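Local structure of hypothetical protein XCC2953 (Xanthomonas campestris pv. campestris, 2OZH) at residues G54-V62 / L72-H81; L14-T22 / I33-I42. The protein is a putative acetyltransferase of the GNAT family that probably transfers an acyl group, though its physiological reaction has not been established. One frame throughout, in Å; residues are numbered along the deposited sequence. Where two conformers were deposited one is given.

Interaction 1: residues G54-V62 / L72-H81. With EDO (1,2-ethanediol), chain E.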
loop_
_atom_site.group_PDB
_atom_site.type_symbol
_atom_site.label_atom_id
_atom_site.label_comp_id
_atom_site.label_asym_id
_atom_site.label_seq_id
_atom_site.Cartn_x
_atom_site.Cartn_y
_atom_site.Cartn_z
ATOM N N GLY A 54 21.507 19.314 -10.948
ATOM C CA GLY A 54 20.402 19.563 -11.837
ATOM C C GLY A 54 19.783 18.362 -12.500
ATOM O O GLY A 54 18.886 18.500 -13.333
ATOM N N ARG A 55 20.325 17.165 -12.193
ATOM C CA ARG A 55 19.882 15.933 -12.795
ATOM C C ARG A 55 19.398 14.988 -11.699
ATOM O O ARG A 55 19.999 14.934 -10.630
ATOM C CB ARG A 55 21.041 15.244 -13.511
ATOM C CG ARG A 55 21.278 15.666 -14.961
ATOM C CD ARG A 55 21.612 17.071 -15.174
ATOM N NE ARG A 55 22.804 17.587 -14.498
ATOM C CZ ARG A 55 24.057 17.565 -14.956
ATOM N NH1 ARG A 55 24.354 17.034 -16.142
ATOM N NH2 ARG A 55 24.988 18.168 -14.253
ATOM N N GLN A 56 18.366 14.219 -12.005
ATOM C CA GLN A 56 17.921 13.167 -11.084
ATOM C C GLN A 56 18.870 11.974 -11.196
ATOM O O GLN A 56 19.199 11.518 -12.283
ATOM C CB GLN A 56 16.506 12.745 -11.385
ATOM C CG GLN A 56 15.957 11.805 -10.302
ATOM C CD GLN A 56 14.512 11.511 -10.385
ATOM O OE1 GLN A 56 13.770 12.136 -11.129
ATOM N NE2 GLN A 56 14.063 10.574 -9.532
ATOM N N VAL A 57 19.268 11.469 -10.025
ATOM C CA VAL A 57 20.191 10.340 -9.920
ATOM C C VAL A 57 19.613 9.155 -9.155
ATOM O O VAL A 57 20.198 8.068 -9.200
ATOM C CB VAL A 57 21.507 10.761 -9.246
ATOM C CG1 VAL A 57 22.165 11.892 -10.074
ATOM C CG2 VAL A 57 21.337 11.159 -7.820
ATOM N N ALA A 58 18.495 9.328 -8.446
ATOM C CA ALA A 58 17.981 8.244 -7.599
ATOM C C ALA A 58 16.513 8.480 -7.351
ATOM O O ALA A 58 16.002 9.595 -7.525
ATOM C CB ALA A 58 18.735 8.195 -6.278
ATOM N N PHE A 59 15.814 7.429 -6.904
ATOM C CA PHE A 59 14.377 7.469 -6.694
ATOM C C PHE A 59 13.971 6.419 -5.678
ATOM O O PHE A 59 14.589 5.367 -5.579
ATOM C CB PHE A 59 13.692 7.106 -8.023
ATOM C CG PHE A 59 12.178 7.291 -8.071
ATOM C CD1 PHE A 59 11.598 8.526 -7.852
ATOM C CD2 PHE A 59 11.347 6.227 -8.349
ATOM C CE1 PHE A 59 10.222 8.693 -7.933
ATOM C CE2 PHE A 59 10.009 6.386 -8.453
ATOM C CZ PHE A 59 9.427 7.607 -8.276
ATOM N N ALA A 60 12.908 6.731 -4.949
ATOM C CA ALA A 60 12.202 5.752 -4.119
ATOM C C ALA A 60 10.774 6.193 -4.033
ATOM O O ALA A 60 10.486 7.380 -4.069
ATOM C CB ALA A 60 12.822 5.694 -2.701
ATOM N N ARG A 61 9.859 5.244 -3.926
ATOM C CA ARG A 61 8.445 5.549 -3.984
ATOM C C ARG A 61 7.677 4.827 -2.883
ATOM O O ARG A 61 7.891 3.638 -2.672
ATOM C CB ARG A 61 7.857 5.192 -5.351
ATOM C CG ARG A 61 6.419 5.672 -5.527
ATOM C CD ARG A 61 5.989 5.636 -6.977
ATOM N NE ARG A 61 5.916 4.299 -7.534
ATOM C CZ ARG A 61 4.823 3.549 -7.537
ATOM N NH1 ARG A 61 3.727 3.938 -6.906
ATOM N NH2 ARG A 61 4.817 2.413 -8.193
ATOM N N VAL A 62 6.827 5.565 -2.194
ATOM C CA VAL A 62 6.044 5.027 -1.095
ATOM C C VAL A 62 4.548 5.197 -1.376
ATOM O O VAL A 62 4.092 6.285 -1.708
ATOM C CB VAL A 62 6.440 5.701 0.234
ATOM C CG1 VAL A 62 5.561 5.199 1.392
ATOM C CG2 VAL A 62 7.901 5.475 0.537
ATOM N N LEU A 72 6.925 0.312 0.131
ATOM C CA LEU A 72 8.076 0.878 -0.561
ATOM C C LEU A 72 8.331 0.107 -1.827
ATOM O O LEU A 72 8.386 -1.099 -1.831
ATOM C CB LEU A 72 9.294 0.759 0.351
ATOM C CG LEU A 72 10.634 1.262 -0.186
ATOM C CD1 LEU A 72 10.607 2.790 -0.344
ATOM C CD2 LEU A 72 11.798 0.798 0.701
ATOM N N GLY A 73 8.605 0.837 -2.900
ATOM C CA GLY A 73 9.059 0.221 -4.146
ATOM C C GLY A 73 9.762 1.210 -5.052
ATOM O O GLY A 73 9.975 2.367 -4.715
ATOM N N ASP A 74 10.135 0.705 -6.213
ATOM C CA ASP A 74 10.756 1.490 -7.282
ATOM C C ASP A 74 12.085 2.130 -6.875
ATOM O O ASP A 74 12.495 3.115 -7.460
ATOM C CB ASP A 74 9.802 2.535 -7.849
ATOM C CG ASP A 74 8.634 1.934 -8.618
ATOM O OD1 ASP A 74 8.707 0.786 -9.074
ATOM O OD2 ASP A 74 7.676 2.700 -8.860
ATOM N N VAL A 75 12.798 1.555 -5.932
ATOM C CA VAL A 75 14.063 2.134 -5.473
ATOM C C VAL A 75 15.132 1.907 -6.499
ATOM O O VAL A 75 15.378 0.762 -6.957
ATOM C CB VAL A 75 14.482 1.534 -4.115
ATOM C CG1 VAL A 75 15.867 2.041 -3.699
ATOM C CG2 VAL A 75 13.451 1.852 -3.037
ATOM N N PHE A 76 15.816 2.989 -6.902
ATOM C CA PHE A 76 16.959 2.838 -7.754
ATOM C C PHE A 76 17.927 4.013 -7.579
ATOM O O PHE A 76 17.547 5.108 -7.186
ATOM C CB PHE A 76 16.572 2.675 -9.242
ATOM C CG PHE A 76 15.996 3.914 -9.920
ATOM C CD1 PHE A 76 16.819 4.937 -10.346
ATOM C CD2 PHE A 76 14.651 4.011 -10.213
ATOM C CE1 PHE A 76 16.316 6.061 -11.037
ATOM C CE2 PHE A 76 14.145 5.113 -10.876
ATOM C CZ PHE A 76 14.954 6.132 -11.267
ATOM N N VAL A 77 19.182 3.721 -7.942
ATOM C CA VAL A 77 20.245 4.710 -8.133
ATOM C C VAL A 77 20.856 4.422 -9.487
ATOM O O VAL A 77 21.136 3.268 -9.786
ATOM C CB VAL A 77 21.301 4.624 -7.022
ATOM C CG1 VAL A 77 22.451 5.559 -7.300
ATOM C CG2 VAL A 77 20.677 4.928 -5.669
ATOM N N LEU A 78 21.075 5.454 -10.310
ATOM C CA LEU A 78 21.679 5.243 -11.618
ATOM C C LEU A 78 23.073 4.681 -11.453
ATOM O O LEU A 78 23.791 5.030 -10.503
ATOM C CB LEU A 78 21.680 6.518 -12.429
ATOM C CG LEU A 78 20.285 7.040 -12.795
ATOM C CD1 LEU A 78 20.460 8.306 -13.605
ATOM C CD2 LEU A 78 19.455 5.986 -13.545
ATOM N N PRO A 79 23.495 3.782 -12.341
ATOM C CA PRO A 79 24.744 3.062 -12.129
ATOM C C PRO A 79 25.981 3.908 -11.951
ATOM O O PRO A 79 26.849 3.551 -11.126
ATOM C CB PRO A 79 24.875 2.203 -13.400
ATOM C CG PRO A 79 23.500 1.989 -13.850
ATOM C CD PRO A 79 22.751 3.274 -13.515
ATOM N N GLU A 80 26.097 5.018 -12.655
ATOM C CA GLU A 80 27.296 5.844 -12.529
ATOM C C GLU A 80 27.356 6.640 -11.225
ATOM O O GLU A 80 28.369 7.277 -10.938
ATOM C CB GLU A 80 27.478 6.770 -13.744
ATOM C CG GLU A 80 26.538 7.914 -13.817
ATOM C CD GLU A 80 25.199 7.621 -14.517
ATOM O OE1 GLU A 80 24.724 6.438 -14.617
ATOM O OE2 GLU A 80 24.608 8.641 -14.959
ATOM N N HIS A 81 26.289 6.581 -10.438
ATOM C CA HIS A 81 26.134 7.338 -9.204
ATOM C C HIS A 81 26.123 6.444 -7.983
ATOM O O HIS A 81 25.778 6.906 -6.891
ATOM C CB HIS A 81 24.856 8.188 -9.268
ATOM C CG HIS A 81 24.928 9.273 -10.287
ATOM N ND1 HIS A 81 25.657 10.431 -10.089
ATOM C CD2 HIS A 81 24.355 9.390 -11.505
ATOM C CE1 HIS A 81 25.555 11.192 -11.168
ATOM N NE2 HIS A 81 24.780 10.580 -12.042
HETATM C C1 EDO E . 12.442 -1.295 -2.925
HETATM O O1 EDO E . 12.127 -1.011 -4.302
HETATM C C2 EDO E . 11.966 -2.660 -2.522
HETATM O O2 EDO E . 12.737 -3.687 -3.153
HETATM O O HOH W 1 6.197 -0.112 -10.063
#

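Interaction 2: residues L14-T22 / I33-I42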
loop_
_atom_site.group_PDB
_atom_site.type_symbol
_atom_site.label_atom_id
_atom_site.label_comp_id
_atom_site.label_asym_id
_atom_site.label_seq_id
_atom_site.Cartn_x
_atom_site.Cartn_y
_atom_site.Cartn_z
ATOM N N LEU A 14 10.641 15.798 -10.269
ATOM C CA LEU A 14 11.002 14.487 -10.820
ATOM C C LEU A 14 11.184 14.541 -12.328
ATOM O O LEU A 14 10.442 15.248 -13.033
ATOM C CB LEU A 14 9.930 13.460 -10.478
ATOM C CG LEU A 14 9.736 13.149 -8.991
ATOM C CD1 LEU A 14 8.497 12.288 -8.820
ATOM C CD2 LEU A 14 10.958 12.473 -8.392
ATOM N N ASP A 15 12.116 13.739 -12.815
ATOM C CA ASP A 15 12.343 13.548 -14.247
ATOM C C ASP A 15 11.558 12.297 -14.623
ATOM O O ASP A 15 12.040 11.177 -14.500
ATOM C CB ASP A 15 13.839 13.422 -14.511
ATOM C CG ASP A 15 14.194 13.293 -15.990
ATOM O OD1 ASP A 15 13.299 12.914 -16.781
ATOM O OD2 ASP A 15 15.385 13.533 -16.314
ATOM N N ILE A 16 10.307 12.479 -15.039
ATOM C CA ILE A 16 9.406 11.369 -15.280
ATOM C C ILE A 16 9.939 10.490 -16.393
ATOM O O ILE A 16 9.834 9.264 -16.306
ATOM C CB ILE A 16 7.961 11.872 -15.591
ATOM C CG1 ILE A 16 7.430 12.791 -14.478
ATOM C CG2 ILE A 16 7.041 10.702 -15.843
ATOM C CD1 ILE A 16 7.247 12.146 -13.135
ATOM N N GLY A 17 10.503 11.081 -17.440
ATOM C CA GLY A 17 11.028 10.272 -18.536
ATOM C C GLY A 17 12.157 9.392 -18.083
ATOM O O GLY A 17 12.257 8.227 -18.490
ATOM N N LEU A 18 13.067 9.935 -17.278
ATOM C CA LEU A 18 14.143 9.107 -16.729
ATOM C C LEU A 18 13.593 7.951 -15.901
ATOM O O LEU A 18 14.094 6.816 -15.982
ATOM C CB LEU A 18 15.072 9.964 -15.852
ATOM C CG LEU A 18 16.144 9.200 -15.075
ATOM C CD1 LEU A 18 17.245 8.706 -15.942
ATOM C CD2 LEU A 18 16.672 10.033 -13.917
ATOM N N ILE A 19 12.612 8.229 -15.048
ATOM C CA ILE A 19 12.060 7.210 -14.204
ATOM C C ILE A 19 11.391 6.151 -15.068
ATOM O O ILE A 19 11.525 4.960 -14.822
ATOM C CB ILE A 19 11.065 7.828 -13.189
ATOM C CG1 ILE A 19 11.780 8.748 -12.214
ATOM C CG2 ILE A 19 10.293 6.737 -12.454
ATOM C CD1 ILE A 19 10.811 9.685 -11.515
ATOM N N HIS A 20 10.590 6.570 -16.031
ATOM C CA HIS A 20 9.940 5.650 -16.940
ATOM C C HIS A 20 10.938 4.763 -17.668
ATOM O O HIS A 20 10.782 3.536 -17.709
ATOM C CB HIS A 20 9.097 6.437 -17.943
ATOM C CG HIS A 20 8.476 5.619 -19.031
ATOM N ND1 HIS A 20 8.355 6.115 -20.312
ATOM C CD2 HIS A 20 7.953 4.373 -19.040
ATOM C CE1 HIS A 20 7.792 5.177 -21.070
ATOM N NE2 HIS A 20 7.506 4.125 -20.316
ATOM N N ARG A 21 11.958 5.350 -18.266
ATOM C CA ARG A 21 12.944 4.544 -18.993
ATOM C C ARG A 21 13.629 3.556 -18.069
ATOM O O ARG A 21 13.825 2.395 -18.409
ATOM C CB ARG A 21 13.978 5.467 -19.666
ATOM C CG ARG A 21 13.402 6.324 -20.798
ATOM C CD ARG A 21 14.297 7.617 -21.144
ATOM N NE ARG A 21 13.470 8.509 -21.949
ATOM C CZ ARG A 21 13.170 9.753 -21.712
ATOM N NH1 ARG A 21 13.760 10.455 -20.728
ATOM N NH2 ARG A 21 12.233 10.318 -22.447
ATOM N N THR A 22 14.016 4.031 -16.891
ATOM C CA THR A 22 14.729 3.193 -15.920
ATOM C C THR A 22 13.876 2.029 -15.481
ATOM O O THR A 22 14.308 0.865 -15.505
ATOM C CB THR A 22 15.188 4.026 -14.727
ATOM O OG1 THR A 22 16.150 5.010 -15.148
ATOM C CG2 THR A 22 15.800 3.138 -13.634
ATOM N N ILE A 33 6.687 -1.158 -18.279
ATOM C CA ILE A 33 5.596 -0.364 -17.692
ATOM C C ILE A 33 5.278 0.840 -18.604
ATOM O O ILE A 33 6.204 1.538 -19.071
ATOM C CB ILE A 33 5.930 0.106 -16.258
ATOM C CG1 ILE A 33 4.688 0.744 -15.607
ATOM C CG2 ILE A 33 7.145 1.040 -16.208
ATOM C CD1 ILE A 33 4.820 0.999 -14.141
ATOM N N PRO A 34 3.985 1.081 -18.897
ATOM C CA PRO A 34 3.669 2.278 -19.693
ATOM C C PRO A 34 3.883 3.588 -18.980
ATOM O O PRO A 34 3.743 3.680 -17.770
ATOM C CB PRO A 34 2.178 2.117 -20.038
ATOM C CG PRO A 34 1.888 0.654 -19.787
ATOM C CD PRO A 34 2.790 0.228 -18.675
ATOM N N LEU A 35 4.241 4.613 -19.749
ATOM C CA LEU A 35 4.417 5.965 -19.237
ATOM C C LEU A 35 3.212 6.444 -18.447
ATOM O O LEU A 35 3.351 7.032 -17.405
ATOM C CB LEU A 35 4.713 6.924 -20.382
ATOM C CG LEU A 35 4.839 8.398 -20.009
ATOM C CD1 LEU A 35 5.934 8.638 -18.971
ATOM C CD2 LEU A 35 5.117 9.235 -21.229
ATOM N N ALA A 36 2.017 6.185 -18.958
ATOM C CA ALA A 36 0.821 6.697 -18.300
ATOM C C ALA A 36 0.671 6.093 -16.936
ATOM O O ALA A 36 0.169 6.760 -16.007
ATOM C CB ALA A 36 -0.419 6.410 -19.151
ATOM N N LEU A 37 1.103 4.847 -16.743
ATOM C CA LEU A 37 1.027 4.215 -15.437
ATOM C C LEU A 37 2.083 4.769 -14.514
ATOM O O LEU A 37 1.869 4.911 -13.313
ATOM C CB LEU A 37 1.144 2.685 -15.487
ATOM C CG LEU A 37 -0.042 1.924 -15.992
ATOM C CD1 LEU A 37 0.167 0.440 -15.685
ATOM C CD2 LEU A 37 -1.355 2.448 -15.343
ATOM N N VAL A 38 3.280 5.031 -15.041
ATOM C CA VAL A 38 4.325 5.678 -14.228
ATOM C C VAL A 38 3.807 7.006 -13.714
ATOM O O VAL A 38 3.945 7.303 -12.531
ATOM C CB VAL A 38 5.629 5.853 -15.057
ATOM C CG1 VAL A 38 6.648 6.677 -14.281
ATOM C CG2 VAL A 38 6.216 4.494 -15.399
ATOM N N GLN A 39 3.236 7.818 -14.588
ATOM C CA GLN A 39 2.754 9.117 -14.186
ATOM C C GLN A 39 1.646 9.005 -13.157
ATOM O O GLN A 39 1.682 9.710 -12.133
ATOM C CB GLN A 39 2.259 9.928 -15.372
ATOM C CG GLN A 39 1.888 11.367 -14.974
ATOM C CD GLN A 39 3.072 12.243 -14.656
ATOM O OE1 GLN A 39 3.889 12.522 -15.543
ATOM N NE2 GLN A 39 3.170 12.707 -13.426
ATOM N N ARG A 40 0.676 8.126 -13.409
ATOM C CA ARG A 40 -0.419 7.954 -12.457
ATOM C C ARG A 40 0.094 7.470 -11.100
ATOM O O ARG A 40 -0.320 7.960 -10.042
ATOM C CB ARG A 40 -1.450 6.995 -13.030
ATOM C CG ARG A 40 -2.684 6.815 -12.161
ATOM C CD ARG A 40 -3.814 6.081 -12.888
ATOM N NE ARG A 40 -4.142 6.802 -14.115
ATOM C CZ ARG A 40 -4.017 6.345 -15.365
ATOM N NH1 ARG A 40 -3.653 5.102 -15.628
ATOM N NH2 ARG A 40 -4.311 7.159 -16.383
ATOM N N ALA A 41 0.999 6.511 -11.128
ATOM C CA ALA A 41 1.560 5.989 -9.897
ATOM C C ALA A 41 2.202 7.097 -9.100
ATOM O O ALA A 41 1.989 7.229 -7.890
ATOM C CB ALA A 41 2.602 4.909 -10.213
ATOM N N ILE A 42 3.033 7.914 -9.749
ATOM C CA ILE A 42 3.716 9.006 -9.084
ATOM C C ILE A 42 2.729 10.007 -8.502
ATOM O O ILE A 42 2.905 10.469 -7.367
ATOM C CB ILE A 42 4.730 9.637 -10.085
ATOM C CG1 ILE A 42 5.950 8.715 -10.202
ATOM C CG2 ILE A 42 5.117 11.051 -9.685
ATOM C CD1 ILE A 42 6.923 9.081 -11.308
#

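Interaction 1: residues G54-V62 / L72-H81
Strands 55-62 and 72-77 run antiparallel (170°), with Phe59 and Phe76 forming a hydrogen-bonded pair, N to O both ways, and Arg61 and Gly73 a second one. Between these pairs the register slips by one residue: Asp74 and Val75 together face Ala60, a beta bulge, and Asp74 takes positive phi there (61°). The bulge turns the Asp74 carboxylate alongside Arg61, whose NE and NH2 grip a single oxygen, OD2, side-on and from one face of the carboxylate (NE to OD2 2.7 Å, NH2 to OD2 2.9 Å). Asp74 OD1 bonds to Trp29, and Arg61 NH1 reaches Asp65 of the second subunit. In GNAT enzymes such a bulge lies where this strand parts from its parallel neighbour, here 105-109, and acyl-CoA binds; the same role is probable here. A 1,2-ethanediol, probably from the crystallisation liquor, bonds to Val75 N (3.1 Å from its O1) and to Ala109 O. On the same face as Asp74, Phe59 CB sits over the Phe76 ring, 3.8 Å from its centroid, and the two rings are inclined at 40°. Beyond the strand, in the 3-10 segment 79-81, the His81 ring lies flat against Val57, with CG1 3.5 Å above the ring centre.

Interaction 2: residues L14-T22 / I33-I42
Ile16 fits as a knob into a hole made by Leu35, Val38, Gln39 and Ile42, where helix 16-22 crosses helix 35-42 at 118° with the axes 9.7 Å apart. Its two branches divide the work. CG2, anti to the backbone N, touches Leu35 CD1 at 3.9 Å, while the longer branch sends CD1 to meet Ile42 CD1 tip to tip at 3.6 Å. Ile19 CD1 reaches the same Ile42 methyl from one helical turn further on, and its CG2 lies near Val38 CG1. Leu14, just ahead of the helix, completes this apolar group with CD1 3.7 Å from Ile42 CG2. The apolar side chains interlock here, on the side that turns to the sheet, where Ile19, Val38 and Ile42 are buried.

His20 packs just as closely at the start of helix 35-42. With CG anti to the backbone N (chi1 174°), its ring is laid across Leu35, which covers one face, CB 3.8 Å from the ring centroid; at the ring edge NE2 makes a weak, strongly bent bond to Ile33 O (3.2 Å). The looser, solvent side is the outer rim, where Leu35 is itself exposed and Gln39 partly so. The bent side chain of Gln39 rests OE1 against Ile16 CG2 at 3.7 Å, while its NE2 is held by Asp43 one turn on.

The pair corresponds to the two helices that follow the first strand in the GNAT fold. Ile19 lies on Phe59 of strand 55-64, and Leu14 and Ile42 lie on Cys47 of strand 46-52; away from helix 16-26, Arg40 and Ala41 pack against Tyr66 and Asp65 of the second subunit.

Overall arrangement
Interaction 1 lies in the buried centre of the sheet and joins neighbouring strands of a hairpin; interaction 2 sits further out, in the helical layer over one face of that sheet, and is only partly buried. Main-chain hydrogen bonds and a salt bridge dominate the first, apolar side chains the second, whose single direct polar link is weak. Their centres are about 12 Å apart and they touch directly: Gln56 OE1 probably accepts from Asp15 N at 2.9 Å, tying the start of helix 16-26 to strand 55-64, and Ala41 CB packs on Arg61 NH1 at 3.6 Å. Both also border the second subunit, through Arg61 in interaction 1 and through Ile33, Arg40 and Ala41 in interaction 2.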